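Local structure of prolyl-tRNA synthetase (Naegleria fowleri, 6UYH) at residues 187-201 with 269-283. The protein probably catalyses the ATP-dependent attachment of proline to its cognate tRNA. Numbering follows the deposited sequence. Where two conformers were deposited one is given.
Sequences ILELYKRVYEELLAV and WGLSTRTLGVMIMVH. With ANP (phosphoaminophosphonic acid-adenylate ester), chain C; HFG (7-bromo-6-chloro-3-{3-[(2R,3S)-3-hydroxypiperidin-2-yl]-2-oxopropyl}quinazolin-4(3H)-one), chain D.
Helix 187-198 runs nearly parallel to strand 269-272, their axes 11° apart and 9.9 Å at closest approach, and its last turn, with residues 199-201 that follow, packs on helix 274-283. Ile187 lies over one face of the Trp269 indole, its CD1 3.7 Å from the centroid of the six-membered ring in a CH-pi contact; a branched aliphatic chain suits that broad flat surface, while Trp269 NE1 hydrogen-bonds Glu183. With CG anti to its carbonyl carbon (chi1 -69°), Tyr191 sends its ring toward the strand, where CE1 meets Leu271 CB at 3.6 Å. Tyrosine suits both helix sites, pairing an apolar ring with a polar end: Tyr191 OH is hydrogen-bonded to Gln168 OE1, Tyr195 OH to Gly236 O. Leu271 splits its methyls, CD2 meeting Val194 CG1 tip to tip and CD1 lying against Tyr195 CE1. Farther on, Leu199 CD2 touches Met279 SD, and Val201 CG1 packs on Val278 CG1 at 3.8 Å. His283 NE2, necessarily protonated, donates to Leu199 O (2.9 Å, a bent N-H...O angle of 139°), tying helix 274-283 to the turn at Ala200. On the strand's other side Gly270, lacking a CB that would clash, admits the halofuginone piperidine, and Ser272 OG hydrogen-bonds adenine N3; just beyond, Arg274 NH1 and NH2 both donate to ANP O3G. Apolar packing, with the tyrosine hydroxyls satisfied within the same chain, thus backs the class II active-site strand with a helix.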
ATOM      1  N   ILE A 187     -17.356 -11.486  -5.713  1.00 20.36           N
ATOM      2  CA  ILE A 187     -16.029 -10.935  -5.994  1.00 18.42           C
ATOM      3  C   ILE A 187     -15.763 -10.949  -7.492  1.00 18.62           C
ATOM      4  O   ILE A 187     -15.182 -10.005  -8.041  1.00 19.51           O
ATOM      5  CB  ILE A 187     -14.935 -11.703  -5.218  1.00 17.81           C
ATOM      6  CG1 ILE A 187     -15.127 -11.539  -3.696  1.00 18.28           C
ATOM      7  CG2 ILE A 187     -13.528 -11.213  -5.618  1.00 15.52           C
ATOM      8  CD1 ILE A 187     -14.953 -10.110  -3.194  1.00 22.36           C
ATOM      9  N   LEU A 188     -16.190 -12.014  -8.181  1.00 17.87           N
ATOM     10  CA  LEU A 188     -16.001 -12.080  -9.630  1.00 20.08           C
ATOM     11  C   LEU A 188     -16.700 -10.917 -10.331  1.00 20.64           C
ATOM     12  O   LEU A 188     -16.164 -10.341 -11.287  1.00 20.13           O
ATOM     13  CB  LEU A 188     -16.520 -13.417 -10.172  1.00 18.34           C
ATOM     14  CG  LEU A 188     -16.121 -13.697 -11.631  1.00 21.29           C
ATOM     15  CD1 LEU A 188     -14.634 -13.984 -11.737  1.00 21.58           C
ATOM     16  CD2 LEU A 188     -16.949 -14.835 -12.214  1.00 22.29           C
ATOM     17  N   GLU A 189     -17.899 -10.559  -9.867  1.00 21.22           N
ATOM     18  CA  GLU A 189     -18.581  -9.390 -10.412  1.00 22.39           C
ATOM     19  C   GLU A 189     -17.812  -8.104 -10.109  1.00 21.42           C
ATOM     20  O   GLU A 189     -17.761  -7.199 -10.947  1.00 22.67           O
ATOM     21  CB  GLU A 189     -20.006  -9.321  -9.867  1.00 24.90           C
ATOM     22  CG  GLU A 189     -20.741  -8.010 -10.123  1.00 24.89           C
ATOM     23  CD  GLU A 189     -21.050  -7.746 -11.594  1.00 31.61           C
ATOM     24  OE1 GLU A 189     -20.850  -8.642 -12.446  1.00 27.54           O
ATOM     25  OE2 GLU A 189     -21.519  -6.633 -11.903  1.00 32.16           O
ATOM     26  N   LEU A 190     -17.189  -8.003  -8.930  1.00 20.69           N
ATOM     27  CA  LEU A 190     -16.383  -6.818  -8.645  1.00 20.25           C
ATOM     28  C   LEU A 190     -15.185  -6.728  -9.578  1.00 22.68           C
ATOM     29  O   LEU A 190     -14.800  -5.631  -9.990  1.00 20.57           O
ATOM     30  CB  LEU A 190     -15.914  -6.804  -7.189  1.00 18.89           C
ATOM     31  CG  LEU A 190     -16.962  -6.512  -6.118  1.00 28.39           C
ATOM     32  CD1 LEU A 190     -16.275  -6.400  -4.757  1.00 26.50           C
ATOM     33  CD2 LEU A 190     -17.729  -5.222  -6.434  1.00 28.23           C
ATOM     34  N   TYR A 191     -14.574  -7.869  -9.916  1.00 17.14           N
ATOM     35  CA  TYR A 191     -13.489  -7.843 -10.889  1.00 20.52           C
ATOM     36  C   TYR A 191     -13.998  -7.407 -12.259  1.00 22.73           C
ATOM     37  O   TYR A 191     -13.324  -6.645 -12.965  1.00 20.31           O
ATOM     38  CB  TYR A 191     -12.821  -9.217 -10.982  1.00 18.61           C
ATOM     39  CG  TYR A 191     -12.035  -9.616  -9.762  1.00 16.67           C
ATOM     40  CD1 TYR A 191     -11.617  -8.669  -8.823  1.00 19.19           C
ATOM     41  CD2 TYR A 191     -11.693 -10.951  -9.551  1.00 19.48           C
ATOM     42  CE1 TYR A 191     -10.894  -9.046  -7.712  1.00 19.05           C
ATOM     43  CE2 TYR A 191     -10.969 -11.335  -8.453  1.00 21.56           C
ATOM     44  CZ  TYR A 191     -10.567 -10.388  -7.534  1.00 19.63           C
ATOM     45  OH  TYR A 191      -9.835 -10.798  -6.439  1.00 20.07           O
ATOM     46  N   LYS A 192     -15.179  -7.885 -12.659  1.00 20.25           N
ATOM     47  CA  LYS A 192     -15.774  -7.389 -13.897  1.00 17.76           C
ATOM     48  C   LYS A 192     -15.967  -5.873 -13.836  1.00 21.78           C
ATOM     49  O   LYS A 192     -15.691  -5.164 -14.807  1.00 20.41           O
ATOM     50  CB  LYS A 192     -17.102  -8.105 -14.160  1.00 20.92           C
ATOM     51  CG  LYS A 192     -17.938  -7.553 -15.320  1.00 28.01           C
ATOM     52  CD  LYS A 192     -18.959  -6.553 -14.811  1.00 31.60           C
ATOM     53  CE  LYS A 192     -20.152  -6.415 -15.738  1.00 30.55           C
ATOM     54  NZ  LYS A 192     -21.176  -5.575 -15.056  1.00 34.80           N
ATOM     55  N   ARG A 193     -16.425  -5.355 -12.690  1.00 20.67           N
ATOM     56  CA  ARG A 193     -16.639  -3.913 -12.581  1.00 19.46           C
ATOM     57  C   ARG A 193     -15.326  -3.134 -12.628  1.00 21.22           C
ATOM     58  O   ARG A 193     -15.280  -2.034 -13.190  1.00 21.48           O
ATOM     59  CB  ARG A 193     -17.413  -3.589 -11.306  1.00 19.42           C
ATOM     60  CG  ARG A 193     -18.817  -4.186 -11.309  1.00 23.83           C
ATOM     61  CD  ARG A 193     -19.578  -3.770 -10.062  1.00 29.98           C
ATOM     62  NE  ARG A 193     -19.714  -2.321 -10.001  1.00 29.76           N
ATOM     63  CZ  ARG A 193     -19.917  -1.635  -8.882  1.00 33.18           C
ATOM     64  NH1 ARG A 193     -20.018  -2.267  -7.718  1.00 29.71           N
ATOM     65  NH2 ARG A 193     -20.014  -0.316  -8.928  1.00 34.31           N
ATOM     66  N   VAL A 194     -14.253  -3.662 -12.029  1.00 19.61           N
ATOM     67  CA  VAL A 194     -12.957  -2.989 -12.147  1.00 20.07           C
ATOM     68  C   VAL A 194     -12.576  -2.848 -13.615  1.00 20.60           C
ATOM     69  O   VAL A 194     -12.261  -1.755 -14.093  1.00 21.80           O
ATOM     70  CB  VAL A 194     -11.860  -3.743 -11.371  1.00 17.99           C
ATOM     71  CG1 VAL A 194     -10.462  -3.158 -11.728  1.00 17.92           C
ATOM     72  CG2 VAL A 194     -12.098  -3.663  -9.853  1.00 15.97           C
ATOM     73  N   TYR A 195     -12.601  -3.956 -14.353  1.00 16.74           N
ATOM     74  CA  TYR A 195     -12.199  -3.888 -15.751  1.00 16.51           C
ATOM     75  C   TYR A 195     -13.131  -2.982 -16.552  1.00 20.98           C
ATOM     76  O   TYR A 195     -12.672  -2.098 -17.283  1.00 21.16           O
ATOM     77  CB  TYR A 195     -12.150  -5.287 -16.348  1.00 17.73           C
ATOM     78  CG  TYR A 195     -10.840  -5.974 -16.090  1.00 20.06           C
ATOM     79  CD1 TYR A 195     -10.725  -6.980 -15.130  1.00 18.15           C
ATOM     80  CD2 TYR A 195      -9.694  -5.588 -16.787  1.00 16.27           C
ATOM     81  CE1 TYR A 195      -9.503  -7.610 -14.903  1.00 19.48           C
ATOM     82  CE2 TYR A 195      -8.479  -6.201 -16.561  1.00 18.93           C
ATOM     83  CZ  TYR A 195      -8.386  -7.212 -15.623  1.00 19.68           C
ATOM     84  OH  TYR A 195      -7.162  -7.810 -15.413  1.00 19.60           O
ATOM     85  N   GLU A 196     -14.446  -3.160 -16.400  1.00 19.17           N
ATOM     86  CA  GLU A 196     -15.372  -2.468 -17.300  1.00 21.43           C
ATOM     87  C   GLU A 196     -15.611  -1.023 -16.865  1.00 25.45           C
ATOM     88  O   GLU A 196     -15.554  -0.108 -17.692  1.00 24.38           O
ATOM     89  CB  GLU A 196     -16.684  -3.245 -17.406  1.00 22.17           C
ATOM     90  CG  GLU A 196     -16.470  -4.626 -18.093  1.00 20.76           C
ATOM     91  CD  GLU A 196     -17.694  -5.184 -18.783  1.00 26.43           C
ATOM     92  OE1 GLU A 196     -18.769  -4.552 -18.730  1.00 27.83           O
ATOM     93  OE2 GLU A 196     -17.571  -6.270 -19.389  1.00 24.55           O
ATOM     94  N   GLU A 197     -15.850  -0.792 -15.571  1.00 21.83           N
ATOM     95  CA  GLU A 197     -16.224   0.547 -15.113  1.00 24.77           C
ATOM     96  C   GLU A 197     -15.018   1.459 -14.886  1.00 26.56           C
ATOM     97  O   GLU A 197     -15.137   2.675 -15.054  1.00 27.26           O
ATOM     98  CB  GLU A 197     -17.060   0.460 -13.832  1.00 24.96           C
ATOM     99  CG  GLU A 197     -18.429  -0.185 -14.041  1.00 25.01           C
ATOM    100  CD  GLU A 197     -19.209  -0.402 -12.743  1.00 33.30           C
ATOM    101  OE1 GLU A 197     -20.106  -1.271 -12.742  1.00 34.99           O
ATOM    102  OE2 GLU A 197     -18.935   0.283 -11.726  1.00 35.03           O
ATOM    103  N   LEU A 198     -13.858   0.920 -14.517  1.00 22.92           N
ATOM    104  CA  LEU A 198     -12.660   1.735 -14.335  0.61 18.92           C
ATOM    105  C   LEU A 198     -11.759   1.746 -15.565  1.00 23.84           C
ATOM    106  O   LEU A 198     -11.297   2.813 -15.986  1.00 22.83           O
ATOM    107  CB  LEU A 198     -11.850   1.248 -13.123  0.61 18.95           C
ATOM    108  CG  LEU A 198     -12.483   1.473 -11.750  0.61 21.16           C
ATOM    109  CD1 LEU A 198     -11.529   1.023 -10.656  0.61 22.02           C
ATOM    110  CD2 LEU A 198     -12.853   2.937 -11.587  0.61 23.98           C
ATOM    111  N   LEU A 199     -11.483   0.573 -16.137  1.00 23.51           N
ATOM    112  CA  LEU A 199     -10.499   0.424 -17.210  1.00 17.60           C
ATOM    113  C   LEU A 199     -11.107   0.366 -18.605  1.00 20.27           C
ATOM    114  O   LEU A 199     -10.348   0.330 -19.586  1.00 18.87           O
ATOM    115  CB  LEU A 199      -9.657  -0.839 -16.967  1.00 15.93           C
ATOM    116  CG  LEU A 199      -9.027  -0.919 -15.564  1.00 18.00           C
ATOM    117  CD1 LEU A 199      -8.233  -2.204 -15.385  1.00 18.54           C
ATOM    118  CD2 LEU A 199      -8.149   0.302 -15.264  1.00 18.31           C
ATOM    119  N   ALA A 200     -12.440   0.350 -18.712  1.00 18.08           N
ATOM    120  CA  ALA A 200     -13.153   0.254 -19.991  1.00 18.85           C
ATOM    121  C   ALA A 200     -12.714  -0.968 -20.798  1.00 21.08           C
ATOM    122  O   ALA A 200     -12.641  -0.926 -22.026  1.00 20.12           O
ATOM    123  CB  ALA A 200     -12.997   1.542 -20.810  1.00 23.60           C
ATOM    124  N   VAL A 201     -12.431  -2.069 -20.111  1.00 19.95           N
ATOM    125  CA  VAL A 201     -12.019  -3.323 -20.745  1.00 19.78           C
ATOM    126  C   VAL A 201     -13.144  -4.340 -20.571  1.00 20.54           C
ATOM    127  O   VAL A 201     -13.547  -4.614 -19.436  1.00 18.87           O
ATOM    128  CB  VAL A 201     -10.712  -3.869 -20.150  1.00 21.10           C
ATOM    129  CG1 VAL A 201     -10.471  -5.296 -20.655  1.00 20.91           C
ATOM    130  CG2 VAL A 201      -9.527  -2.966 -20.507  1.00 22.12           C
ATOM    131  N   TRP A 269      -9.135 -15.042  -3.556  1.00 19.02           N
ATOM    132  CA  TRP A 269      -9.358 -14.318  -4.799  1.00 19.61           C
ATOM    133  C   TRP A 269      -8.289 -13.241  -4.921  1.00 16.10           C
ATOM    134  O   TRP A 269      -7.886 -12.654  -3.916  1.00 17.43           O
ATOM    135  CB  TRP A 269     -10.771 -13.700  -4.857  1.00 21.32           C
ATOM    136  CG  TRP A 269     -11.459 -13.470  -3.496  1.00 22.15           C
ATOM    137  CD1 TRP A 269     -12.198 -14.380  -2.778  1.00 18.79           C
ATOM    138  CD2 TRP A 269     -11.485 -12.245  -2.729  1.00 18.39           C
ATOM    139  NE1 TRP A 269     -12.670 -13.802  -1.612  1.00 20.65           N
ATOM    140  CE2 TRP A 269     -12.248 -12.495  -1.559  1.00 20.58           C
ATOM    141  CE3 TRP A 269     -10.947 -10.966  -2.927  1.00 18.28           C
ATOM    142  CZ2 TRP A 269     -12.480 -11.516  -0.586  1.00 21.13           C
ATOM    143  CZ3 TRP A 269     -11.176  -9.981  -1.943  1.00 19.60           C
ATOM    144  CH2 TRP A 269     -11.932 -10.270  -0.791  1.00 19.23           C
ATOM    145  N   GLY A 270      -7.813 -13.009  -6.140  1.00 18.11           N
ATOM    146  CA  GLY A 270      -6.761 -12.022  -6.339  1.00 15.74           C
ATOM    147  C   GLY A 270      -6.874 -11.310  -7.668  1.00 18.50           C
ATOM    148  O   GLY A 270      -7.343 -11.871  -8.663  1.00 18.97           O
ATOM    149  N   LEU A 271      -6.378 -10.072  -7.688  1.00 17.11           N
ATOM    150  CA  LEU A 271      -6.361  -9.186  -8.848  1.00 16.45           C
ATOM    151  C   LEU A 271      -5.054  -8.407  -8.768  1.00 16.66           C
ATOM    152  O   LEU A 271      -4.722  -7.916  -7.687  1.00 16.44           O
ATOM    153  CB  LEU A 271      -7.560  -8.223  -8.805  1.00 16.66           C
ATOM    154  CG  LEU A 271      -7.722  -7.198  -9.928  1.00 21.93           C
ATOM    155  CD1 LEU A 271      -8.385  -7.855 -11.122  1.00 22.00           C
ATOM    156  CD2 LEU A 271      -8.525  -5.995  -9.445  1.00 22.31           C
ATOM    157  N   SER A 272      -4.314  -8.290  -9.882  1.00 16.33           N
ATOM    158  CA  SER A 272      -2.949  -7.738  -9.845  1.00 16.93           C
ATOM    159  C   SER A 272      -2.776  -6.551 -10.791  1.00 18.00           C
ATOM    160  O   SER A 272      -3.679  -6.180 -11.550  1.00 18.36           O
ATOM    161  CB  SER A 272      -1.924  -8.806 -10.228  1.00 16.88           C
ATOM    162  OG  SER A 272      -1.887  -8.949 -11.640  1.00 19.28           O
ATOM    163  N   THR A 273      -1.550  -6.010 -10.790  1.00 17.16           N
ATOM    164  CA  THR A 273      -1.144  -4.961 -11.718  1.00 18.74           C
ATOM    165  C   THR A 273      -1.090  -5.438 -13.171  1.00 16.96           C
ATOM    166  O   THR A 273      -0.819  -4.625 -14.059  1.00 17.32           O
ATOM    167  CB  THR A 273       0.206  -4.371 -11.282  1.00 18.53           C
ATOM    168  OG1 THR A 273       1.102  -5.409 -10.842  1.00 15.79           O
ATOM    169  CG2 THR A 273      -0.021  -3.362 -10.132  1.00 16.69           C
ATOM    170  N   ARG A 274      -1.357  -6.721 -13.428  1.00 13.52           N
ATOM    171  CA  ARG A 274      -1.652  -7.164 -14.788  1.00 14.08           C
ATOM    172  C   ARG A 274      -2.755  -6.315 -15.416  1.00 18.62           C
ATOM    173  O   ARG A 274      -2.739  -6.064 -16.630  1.00 20.21           O
ATOM    174  CB  ARG A 274      -2.039  -8.654 -14.762  1.00 13.71           C
ATOM    175  CG  ARG A 274      -2.681  -9.170 -16.039  1.00 16.45           C
ATOM    176  CD  ARG A 274      -2.865 -10.691 -15.971  1.00 17.19           C
ATOM    177  NE  ARG A 274      -1.583 -11.381 -15.919  1.00 18.95           N
ATOM    178  CZ  ARG A 274      -1.456 -12.695 -15.922  1.00 25.06           C
ATOM    179  NH1 ARG A 274      -2.543 -13.465 -16.004  1.00 25.86           N
ATOM    180  NH2 ARG A 274      -0.244 -13.234 -15.859  1.00 24.01           N
ATOM    181  N   THR A 275      -3.708  -5.862 -14.603  1.00 16.22           N
ATOM    182  CA  THR A 275      -4.778  -4.973 -15.061  1.00 16.80           C
ATOM    183  C   THR A 275      -4.249  -3.816 -15.892  1.00 18.91           C
ATOM    184  O   THR A 275      -4.847  -3.451 -16.913  1.00 19.26           O
ATOM    185  CB  THR A 275      -5.547  -4.409 -13.859  1.00 16.10           C
ATOM    186  OG1 THR A 275      -4.621  -3.889 -12.893  1.00 19.49           O
ATOM    187  CG2 THR A 275      -6.390  -5.486 -13.216  1.00 17.48           C
ATOM    188  N   LEU A 276      -3.143  -3.211 -15.456  1.00 17.58           N
ATOM    189  CA  LEU A 276      -2.591  -2.061 -16.171  1.00 16.13           C
ATOM    190  C   LEU A 276      -2.115  -2.461 -17.564  1.00 19.63           C
ATOM    191  O   LEU A 276      -2.277  -1.703 -18.526  1.00 18.48           O
ATOM    192  CB  LEU A 276      -1.436  -1.442 -15.381  1.00 20.25           C
ATOM    193  CG  LEU A 276      -1.795  -0.382 -14.330  1.00 24.16           C
ATOM    194  CD1 LEU A 276      -2.675  -0.968 -13.255  1.00 22.56           C
ATOM    195  CD2 LEU A 276      -0.536   0.188 -13.719  1.00 26.34           C
ATOM    196  N   GLY A 277      -1.495  -3.638 -17.679  1.00 18.33           N
ATOM    197  CA  GLY A 277      -1.040  -4.101 -18.983  1.00 15.84           C
ATOM    198  C   GLY A 277      -2.190  -4.343 -19.940  1.00 17.90           C
ATOM    199  O   GLY A 277      -2.125  -3.971 -21.116  1.00 20.05           O
ATOM    200  N   VAL A 278      -3.259  -4.970 -19.448  1.00 18.22           N
ATOM    201  CA  VAL A 278      -4.436  -5.195 -20.281  1.00 16.03           C
ATOM    202  C   VAL A 278      -4.991  -3.866 -20.768  1.00 17.11           C
ATOM    203  O   VAL A 278      -5.269  -3.684 -21.960  1.00 19.02           O
ATOM    204  CB  VAL A 278      -5.497  -5.994 -19.503  1.00 15.59           C
ATOM    205  CG1 VAL A 278      -6.766  -6.134 -20.351  1.00 17.97           C
ATOM    206  CG2 VAL A 278      -4.957  -7.377 -19.158  1.00 20.29           C
ATOM    207  N   MET A 279      -5.136  -2.912 -19.846  1.00 19.33           N
ATOM    208  CA  MET A 279      -5.648  -1.588 -20.178  1.00 17.64           C
ATOM    209  C   MET A 279      -4.861  -0.964 -21.324  1.00 21.58           C
ATOM    210  O   MET A 279      -5.437  -0.448 -22.291  1.00 20.95           O
ATOM    211  CB  MET A 279      -5.581  -0.692 -18.931  1.00 19.14           C
ATOM    212  CG  MET A 279      -6.146   0.718 -19.140  1.00 21.36           C
ATOM    213  SD  MET A 279      -5.685   1.791 -17.746  1.00 26.14           S
ATOM    214  CE  MET A 279      -3.930   2.046 -18.030  1.00 22.08           C
ATOM    215  N   ILE A 280      -3.531  -1.028 -21.238  1.00 16.15           N
ATOM    216  CA  ILE A 280      -2.680  -0.407 -22.244  1.00 17.60           C
ATOM    217  C   ILE A 280      -2.748  -1.167 -23.569  1.00 19.04           C
ATOM    218  O   ILE A 280      -2.872  -0.564 -24.640  1.00 21.01           O
ATOM    219  CB  ILE A 280      -1.239  -0.312 -21.721  1.00 19.76           C
ATOM    220  CG1 ILE A 280      -1.200   0.597 -20.485  1.00 19.14           C
ATOM    221  CG2 ILE A 280      -0.302   0.156 -22.835  1.00 21.76           C
ATOM    222  CD1 ILE A 280       0.150   0.595 -19.776  1.00 20.59           C
ATOM    223  N   MET A 281      -2.651  -2.504 -23.525  1.00 18.06           N
ATOM    224  CA  MET A 281      -2.693  -3.272 -24.763  1.00 18.77           C
ATOM    225  C   MET A 281      -4.030  -3.130 -25.477  1.00 21.71           C
ATOM    226  O   MET A 281      -4.075  -3.170 -26.715  1.00 22.27           O
ATOM    227  CB  MET A 281      -2.409  -4.757 -24.498  1.00 17.38           C
ATOM    228  CG  MET A 281      -0.956  -5.038 -24.143  1.00 18.89           C
ATOM    229  SD  MET A 281      -0.712  -6.809 -23.803  1.00 22.74           S
ATOM    230  CE  MET A 281       1.057  -6.815 -23.501  1.00 25.24           C
ATOM    231  N   VAL A 282      -5.127  -2.988 -24.724  1.00 19.25           N
ATOM    232  CA  VAL A 282      -6.439  -2.851 -25.352  1.00 22.84           C
ATOM    233  C   VAL A 282      -6.598  -1.460 -25.965  1.00 25.20           C
ATOM    234  O   VAL A 282      -6.982  -1.323 -27.133  1.00 22.16           O
ATOM    235  CB  VAL A 282      -7.562  -3.165 -24.342  1.00 18.70           C
ATOM    236  CG1 VAL A 282      -8.924  -2.811 -24.934  1.00 19.20           C
ATOM    237  CG2 VAL A 282      -7.534  -4.646 -23.941  1.00 19.04           C
ATOM    238  N   HIS A 283      -6.276  -0.407 -25.204  1.00 20.23           N
ATOM    239  CA  HIS A 283      -6.661   0.953 -25.591  1.00 22.97           C
ATOM    240  C   HIS A 283      -5.558   1.789 -26.233  1.00 19.86           C
ATOM    241  O   HIS A 283      -5.877   2.778 -26.903  1.00 20.91           O
ATOM    242  CB  HIS A 283      -7.168   1.743 -24.378  1.00 21.76           C
ATOM    243  CG  HIS A 283      -8.392   1.171 -23.748  1.00 19.73           C
ATOM    244  ND1 HIS A 283      -9.547   0.914 -24.452  1.00 24.74           N
ATOM    245  CD2 HIS A 283      -8.656   0.854 -22.459  1.00 20.16           C
ATOM    246  CE1 HIS A 283     -10.460   0.432 -23.628  1.00 22.40           C
ATOM    247  NE2 HIS A 283      -9.945   0.385 -22.413  1.00 21.29           N
TER
HETATM  248  PG  ANP C 601      -0.840 -17.309 -14.842  1.00 44.96           P
HETATM  249  O1G ANP C 601      -1.101 -18.350 -15.826  1.00 48.39           O
HETATM  250  O2G ANP C 601       0.635 -17.509 -14.289  1.00 37.08           O
HETATM  251  O3G ANP C 601      -1.013 -15.932 -15.591  1.00 52.93           O
HETATM  252  PB  ANP C 601      -1.735 -17.863 -12.036  1.00 37.32           P
HETATM  253  O1B ANP C 601      -2.492 -19.074 -11.760  1.00 38.66           O
HETATM  254  O2B ANP C 601      -0.229 -18.109 -11.718  1.00 31.96           O
HETATM  255  N3B ANP C 601      -1.902 -17.347 -13.589  1.00 46.77           N
HETATM  256  PA  ANP C 601      -2.815 -16.563  -9.687  1.00 26.46           P
HETATM  257  O1A ANP C 601      -4.127 -17.230  -9.545  1.00 32.74           O
HETATM  258  O2A ANP C 601      -1.815 -17.158  -8.752  1.00 26.06           O
HETATM  259  O3A ANP C 601      -2.232 -16.682 -11.161  1.00 31.43           O
HETATM  260  O5' ANP C 601      -2.814 -14.969  -9.459  1.00 29.10           O
HETATM  261  C5' ANP C 601      -3.957 -14.091  -9.346  1.00 25.80           C
HETATM  262  C4' ANP C 601      -3.913 -13.148 -10.519  1.00 31.92           C
HETATM  263  O4' ANP C 601      -2.655 -12.437 -10.528  1.00 24.98           O
HETATM  264  C3' ANP C 601      -3.962 -13.860 -11.862  1.00 35.76           C
HETATM  265  O3' ANP C 601      -5.308 -14.116 -12.243  1.00 47.43           O
HETATM  266  C2' ANP C 601      -3.277 -12.862 -12.797  1.00 28.95           C
HETATM  267  O2' ANP C 601      -4.231 -11.962 -13.345  1.00 29.21           O
HETATM  268  C1' ANP C 601      -2.269 -12.160 -11.865  1.00 20.67           C
HETATM  269  N9  ANP C 601      -0.893 -12.605 -12.047  1.00 24.31           N
HETATM  270  C8  ANP C 601      -0.415 -13.887 -11.949  1.00 21.83           C
HETATM  271  N7  ANP C 601       0.873 -13.997 -12.156  1.00 23.11           N
HETATM  272  C5  ANP C 601       1.277 -12.692 -12.408  1.00 21.25           C
HETATM  273  C6  ANP C 601       2.531 -12.130 -12.705  1.00 22.18           C
HETATM  274  N6  ANP C 601       3.671 -12.824 -12.748  1.00 20.37           N
HETATM  275  N1  ANP C 601       2.580 -10.798 -12.935  1.00 19.74           N
HETATM  276  C2  ANP C 601       1.452 -10.087 -12.843  1.00 19.60           C
HETATM  277  N3  ANP C 601       0.219 -10.504 -12.552  1.00 19.85           N
HETATM  278  C4  ANP C 601       0.197 -11.826 -12.348  1.00 20.06           C
HETATM  279  O4' HFG D 602      -1.831 -17.997  -5.763  1.00 20.28           O
HETATM  280  C21 HFG D 602      -2.560 -18.891  -6.139  1.00 24.81           C
HETATM  281  C3' HFG D 602      -3.979 -19.029  -5.638  1.00 20.55           C
HETATM  282  C2' HFG D 602      -4.647 -17.733  -5.160  1.00 20.83           C
HETATM  283  N1' HFG D 602      -4.021 -17.189  -3.948  1.00 17.42           N
HETATM  284  C6' HFG D 602      -4.762 -16.037  -3.418  1.00 16.82           C
HETATM  285  C5' HFG D 602      -4.857 -14.918  -4.421  1.00 18.02           C
HETATM  286  C4' HFG D 602      -5.444 -15.429  -5.740  1.00 17.85           C
HETATM  287  C39 HFG D 602      -4.685 -16.646  -6.236  1.00 16.99           C
HETATM  288  O7' HFG D 602      -5.307 -17.151  -7.421  1.00 18.66           O
HETATM  289  C1' HFG D 602      -2.071 -19.952  -7.137  1.00 20.25           C
HETATM  290  N3  HFG D 602      -0.614 -20.063  -7.146  1.00 19.80           N
HETATM  291  C4  HFG D 602       0.000 -20.602  -6.024  1.00 16.95           C
HETATM  292  O11 HFG D 602      -0.654 -21.014  -5.082  1.00 22.03           O
HETATM  293  C10 HFG D 602       1.467 -20.578  -6.083  1.00 22.33           C
HETATM  294  C5  HFG D 602       2.220 -21.100  -5.033  1.00 20.51           C
HETATM  295  C2  HFG D 602       0.107 -19.571  -8.200  1.00 22.25           C
HETATM  296  N1  HFG D 602       1.388 -19.516  -8.283  1.00 23.99           N
HETATM  297  C9  HFG D 602       2.102 -20.015  -7.193  1.00 23.05           C
HETATM  298  C8  HFG D 602       3.493 -19.922  -7.221  1.00 22.26           C
HETATM  299  C7  HFG D 602       4.224 -20.421  -6.155  1.00 23.39           C
HETATM  300 BR1  HFG D 602       6.103 -20.184  -6.178  1.00 38.31          BR
HETATM  301  C6  HFG D 602       3.598 -21.031  -5.088  1.00 21.53           C
HETATM  302 CL1  HFG D 602       4.518 -21.775  -3.815  1.00 29.18          CL